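Local coordinates for protein diguanylate cyclase DosC (PDB 4ZVB) that uses a haem-bearing globin domain to sense oxygen and makes the second messenger cyclic di-GMP from GTP in Escherichia coli, at residues L38-Y43 against Q64-M69. Residues are numbered along the deposited sequence; the frame is centred on the assembly and turned at random.
Sequences LSIEFY and QLKSAM. With HEM (protoporphyrin IX containing Fe), chain E.
Met69 lays its thioether over one face of the Phe42 ring. SD stands 4.6 Å from the centroid of that ring, 18° off its normal, which makes a Met-aromatic contact. The methyl goes further: Met69 CE lies 3.5 Å from Phe42 CE2 and 3.4 Å from HEM C4C. Bends at chi2 (62°) and chi3 fold the thioether so that CE touches both ring and porphyrin. Phe42 also approaches the haem directly, with HEM CHC near the ring plane at its edge. Leu65 splits its two methyls between haem and Tyr43. Its CD1 rests over the porphyrin, 3.7 Å from both HEM ND and HEM NA, while its CD2 meets the edge of the Tyr43 ring. This is part of the haem pocket wall, consistent with the distal side of a protoglobin-type sensor globin. Here segments 38-43 and 64-69, on helices 21-48 and 59-77, run at 133° to each other. An alanine in place of Met69 would probably open a gap in the corner between the Phe42 face and the haem, leaving the ring freer to turn. The two segments' backbones come nearest at Ser39 and Lys66; Ser39 CB packs 3.5 Å from Lys66 O. The Ser39 hydroxyl bonds back to the carbonyls of Ala35 and His36. At the outer margin the extended Lys66 chain runs past Ile40, and its CE lies obliquely near the Tyr43 ring. Lys66 NZ ends in a salt bridge to Glu62.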
ATOM      1  N   LEU A  38       6.502   5.894  15.733  1.00 34.27           N
ATOM      2  CA  LEU A  38       6.152   4.990  14.645  1.00 31.07           C
ATOM      3  C   LEU A  38       7.019   3.736  14.655  1.00 23.87           C
ATOM      4  O   LEU A  38       6.537   2.644  14.367  1.00 31.08           O
ATOM      5  CB  LEU A  38       6.277   5.704  13.297  1.00 22.77           C
ATOM      6  CG  LEU A  38       5.213   6.765  13.005  1.00 29.88           C
ATOM      7  CD1 LEU A  38       5.550   7.526  11.733  1.00 28.52           C
ATOM      8  CD2 LEU A  38       3.829   6.139  12.912  1.00 30.30           C
ATOM      9  N   SER A  39       8.292   3.894  14.999  1.00 24.18           N
ATOM     10  CA  SER A  39       9.214   2.765  15.048  1.00 34.21           C
ATOM     11  C   SER A  39       8.896   1.803  16.191  1.00 33.55           C
ATOM     12  O   SER A  39       8.832   0.591  15.989  1.00 31.58           O
ATOM     13  CB  SER A  39      10.657   3.262  15.173  1.00 33.98           C
ATOM     14  OG  SER A  39      10.837   4.021  16.355  1.00 38.37           O
ATOM     15  N   ILE A  40       8.697   2.347  17.389  1.00 31.69           N
ATOM     16  CA  ILE A  40       8.430   1.518  18.563  1.00 36.79           C
ATOM     17  C   ILE A  40       7.024   0.913  18.532  1.00 32.14           C
ATOM     18  O   ILE A  40       6.814  -0.198  19.017  1.00 34.22           O
ATOM     19  CB  ILE A  40       8.630   2.313  19.875  1.00 40.19           C
ATOM     20  CG1 ILE A  40       7.718   3.540  19.924  1.00 36.74           C
ATOM     21  CG2 ILE A  40      10.086   2.730  20.020  1.00 41.68           C
ATOM     22  CD1 ILE A  40       8.014   4.477  21.074  1.00 39.61           C
ATOM     23  N   GLU A  41       6.067   1.642  17.964  1.00 29.96           N
ATOM     24  CA  GLU A  41       4.711   1.122  17.812  1.00 29.37           C
ATOM     25  C   GLU A  41       4.693   0.006  16.773  1.00 39.50           C
ATOM     26  O   GLU A  41       3.974  -0.980  16.919  1.00 38.58           O
ATOM     27  CB  GLU A  41       3.742   2.236  17.411  1.00 31.21           C
ATOM     28  CG  GLU A  41       2.282   1.810  17.357  1.00 37.07           C
ATOM     29  CD  GLU A  41       1.704   1.509  18.727  1.00 43.31           C
ATOM     30  OE1 GLU A  41       2.276   1.979  19.734  1.00 38.56           O
ATOM     31  OE2 GLU A  41       0.677   0.803  18.797  1.00 48.66           O
ATOM     32  N   PHE A  42       5.499   0.174  15.729  1.00 38.26           N
ATOM     33  CA  PHE A  42       5.667  -0.846  14.698  1.00 36.44           C
ATOM     34  C   PHE A  42       6.189  -2.152  15.280  1.00 38.07           C
ATOM     35  O   PHE A  42       5.692  -3.230  14.957  1.00 40.30           O
ATOM     36  CB  PHE A  42       6.619  -0.347  13.604  1.00 34.87           C
ATOM     37  CG  PHE A  42       7.042  -1.410  12.629  1.00 38.49           C
ATOM     38  CD1 PHE A  42       6.243  -1.730  11.544  1.00 35.70           C
ATOM     39  CD2 PHE A  42       8.249  -2.075  12.784  1.00 40.25           C
ATOM     40  CE1 PHE A  42       6.632  -2.703  10.643  1.00 41.53           C
ATOM     41  CE2 PHE A  42       8.642  -3.050  11.886  1.00 45.08           C
ATOM     42  CZ  PHE A  42       7.833  -3.362  10.813  1.00 37.35           C
ATOM     43  N   TYR A  43       7.197  -2.042  16.138  1.00 39.04           N
ATOM     44  CA  TYR A  43       7.876  -3.208  16.687  1.00 42.48           C
ATOM     45  C   TYR A  43       6.966  -4.098  17.529  1.00 47.09           C
ATOM     46  O   TYR A  43       6.955  -5.315  17.358  1.00 50.26           O
ATOM     47  CB  TYR A  43       9.070  -2.753  17.534  1.00 38.33           C
ATOM     48  CG  TYR A  43      10.057  -3.848  17.875  1.00 51.98           C
ATOM     49  CD1 TYR A  43      11.092  -4.170  17.007  1.00 58.36           C
ATOM     50  CD2 TYR A  43       9.960  -4.552  19.069  1.00 53.62           C
ATOM     51  CE1 TYR A  43      11.998  -5.167  17.313  1.00 62.99           C
ATOM     52  CE2 TYR A  43      10.863  -5.552  19.385  1.00 62.00           C
ATOM     53  CZ  TYR A  43      11.880  -5.855  18.501  1.00 65.86           C
ATOM     54  OH  TYR A  43      12.785  -6.846  18.803  1.00 71.27           O
ATOM     55  N   GLN A  64      18.537  -2.042  17.608  1.00 59.88           N
ATOM     56  CA  GLN A  64      19.056  -1.826  16.263  1.00 57.18           C
ATOM     57  C   GLN A  64      17.940  -1.557  15.259  1.00 49.61           C
ATOM     58  O   GLN A  64      18.030  -0.633  14.452  1.00 49.36           O
ATOM     59  CB  GLN A  64      19.882  -3.031  15.805  1.00 64.47           C
ATOM     60  CG  GLN A  64      21.164  -3.259  16.591  1.00 71.86           C
ATOM     61  CD  GLN A  64      22.187  -2.163  16.370  1.00 78.11           C
ATOM     62  OE1 GLN A  64      22.300  -1.232  17.167  1.00 81.66           O
ATOM     63  NE2 GLN A  64      22.938  -2.268  15.279  1.00 82.77           N
ATOM     64  N   LEU A  65      16.889  -2.370  15.316  1.00 43.49           N
ATOM     65  CA  LEU A  65      15.773  -2.242  14.383  1.00 44.29           C
ATOM     66  C   LEU A  65      14.984  -0.954  14.589  1.00 46.68           C
ATOM     67  O   LEU A  65      14.597  -0.301  13.622  1.00 39.31           O
ATOM     68  CB  LEU A  65      14.833  -3.444  14.503  1.00 44.99           C
ATOM     69  CG  LEU A  65      13.643  -3.445  13.542  1.00 48.62           C
ATOM     70  CD1 LEU A  65      14.117  -3.362  12.097  1.00 38.92           C
ATOM     71  CD2 LEU A  65      12.774  -4.672  13.756  1.00 45.01           C
ATOM     72  N   LYS A  66      14.750  -0.590  15.848  1.00 49.61           N
ATOM     73  CA  LYS A  66      14.021   0.635  16.165  1.00 42.20           C
ATOM     74  C   LYS A  66      14.747   1.864  15.633  1.00 39.69           C
ATOM     75  O   LYS A  66      14.128   2.766  15.069  1.00 46.04           O
ATOM     76  CB  LYS A  66      13.811   0.766  17.674  1.00 47.76           C
ATOM     77  CG  LYS A  66      12.736  -0.148  18.240  1.00 44.21           C
ATOM     78  CD  LYS A  66      12.626   0.011  19.748  1.00 48.21           C
ATOM     79  CE  LYS A  66      11.465  -0.789  20.310  1.00 48.19           C
ATOM     80  NZ  LYS A  66      11.391  -0.680  21.793  1.00 59.04           N
ATOM     81  N   SER A  67      16.063   1.893  15.818  1.00 42.68           N
ATOM     82  CA  SER A  67      16.877   2.997  15.328  1.00 40.59           C
ATOM     83  C   SER A  67      16.892   3.019  13.803  1.00 39.19           C
ATOM     84  O   SER A  67      16.810   4.081  13.187  1.00 39.23           O
ATOM     85  CB  SER A  67      18.303   2.898  15.872  1.00 48.23           C
ATOM     86  OG  SER A  67      19.088   3.999  15.448  1.00 60.01           O
ATOM     87  N   ALA A  68      16.996   1.837  13.201  1.00 42.11           N
ATOM     88  CA  ALA A  68      17.025   1.717  11.748  1.00 37.94           C
ATOM     89  C   ALA A  68      15.664   2.034  11.134  1.00 39.76           C
ATOM     90  O   ALA A  68      15.585   2.650  10.071  1.00 31.87           O
ATOM     91  CB  ALA A  68      17.474   0.322  11.343  1.00 31.36           C
ATOM     92  N   MET A  69      14.597   1.609  11.807  1.00 44.64           N
ATOM     93  CA  MET A  69      13.239   1.883  11.348  1.00 33.79           C
ATOM     94  C   MET A  69      12.978   3.382  11.365  1.00 39.14           C
ATOM     95  O   MET A  69      12.373   3.931  10.445  1.00 38.10           O
ATOM     96  CB  MET A  69      12.212   1.161  12.221  1.00 37.71           C
ATOM     97  CG  MET A  69      10.787   1.231  11.700  1.00 37.49           C
ATOM     98  SD  MET A  69      10.617   0.443  10.089  1.00 50.71           S
ATOM     99  CE  MET A  69      11.275  -1.181  10.455  1.00 39.26           C
TER
HETATM  100  CHA HEM E 201      16.847  -5.157   9.470  1.00 36.81           C
HETATM  101  CHB HEM E 201      13.144  -7.951  10.901  1.00 40.09           C
HETATM  102  CHC HEM E 201      10.143  -5.280   8.198  1.00 29.08           C
HETATM  103  CHD HEM E 201      13.643  -1.996   7.535  1.00 24.40           C
HETATM  104  C1A HEM E 201      16.124  -6.144  10.104  1.00 31.58           C
HETATM  105  C2A HEM E 201      16.636  -7.149  11.015  1.00 39.04           C
HETATM  106  C3A HEM E 201      15.613  -7.915  11.405  1.00 40.27           C
HETATM  107  C4A HEM E 201      14.412  -7.430  10.758  1.00 37.15           C
HETATM  108  CMA HEM E 201      15.689  -9.110  12.380  1.00 47.65           C
HETATM  109  CAA HEM E 201      18.103  -7.314  11.470  1.00 43.41           C
HETATM  110  CBA HEM E 201      18.508  -6.164  12.387  1.00 51.67           C
HETATM  111  CGA HEM E 201      19.814  -6.502  13.059  1.00 59.55           C
HETATM  112  O1A HEM E 201      20.315  -7.640  12.861  1.00 66.66           O
HETATM  113  O2A HEM E 201      20.353  -5.635  13.794  1.00 58.59           O
HETATM  114  C1B HEM E 201      12.002  -7.468  10.302  1.00 35.15           C
HETATM  115  C2B HEM E 201      10.660  -7.989  10.481  1.00 35.62           C
HETATM  116  C3B HEM E 201       9.826  -7.247   9.728  1.00 37.31           C
HETATM  117  C4B HEM E 201      10.623  -6.240   9.060  1.00 33.70           C
HETATM  118  CMB HEM E 201      10.333  -9.194  11.394  1.00 44.95           C
HETATM  119  CAB HEM E 201       8.290  -7.344   9.530  1.00 44.05           C
HETATM  120  CBB HEM E 201       7.491  -8.217  10.153  1.00 49.61           C
HETATM  121  C1C HEM E 201      10.802  -4.124   7.848  1.00 27.13           C
HETATM  122  C2C HEM E 201      10.199  -2.957   7.239  1.00 29.04           C
HETATM  123  C3C HEM E 201      11.172  -2.043   7.053  1.00 24.24           C
HETATM  124  C4C HEM E 201      12.412  -2.614   7.543  1.00 23.31           C
HETATM  125  CMC HEM E 201       8.694  -2.870   6.896  1.00 26.59           C
HETATM  126  CAC HEM E 201      11.097  -0.619   6.443  1.00 26.44           C
HETATM  127  CBC HEM E 201       9.973  -0.044   6.007  1.00 32.24           C
HETATM  128  C1D HEM E 201      14.823  -2.506   8.033  1.00 29.17           C
HETATM  129  C2D HEM E 201      16.068  -1.775   8.132  1.00 26.67           C
HETATM  130  C3D HEM E 201      17.074  -2.764   8.742  1.00 29.91           C
HETATM  131  C4D HEM E 201      16.335  -3.990   8.942  1.00 33.43           C
HETATM  132  CMD HEM E 201      16.316  -0.309   7.717  1.00 34.69           C
HETATM  133  CAD HEM E 201      18.565  -2.519   9.067  1.00 42.89           C
HETATM  134  CBD HEM E 201      19.326  -2.208   7.782  1.00 50.07           C
HETATM  135  CGD HEM E 201      20.796  -2.065   8.076  1.00 55.32           C
HETATM  136  O1D HEM E 201      21.566  -1.745   7.134  1.00 57.55           O
HETATM  137  O2D HEM E 201      21.197  -2.268   9.251  1.00 53.17           O
HETATM  138  NA  HEM E 201      14.764  -6.351   9.969  1.00 35.30           N
HETATM  139  NB  HEM E 201      11.942  -6.402   9.430  1.00 34.17           N
HETATM  140  NC  HEM E 201      12.149  -3.882   8.019  1.00 30.09           N
HETATM  141  ND  HEM E 201      15.023  -3.797   8.515  1.00 29.88           N
HETATM  142 FE   HEM E 201      13.508  -5.182   8.846  1.00 45.36          FE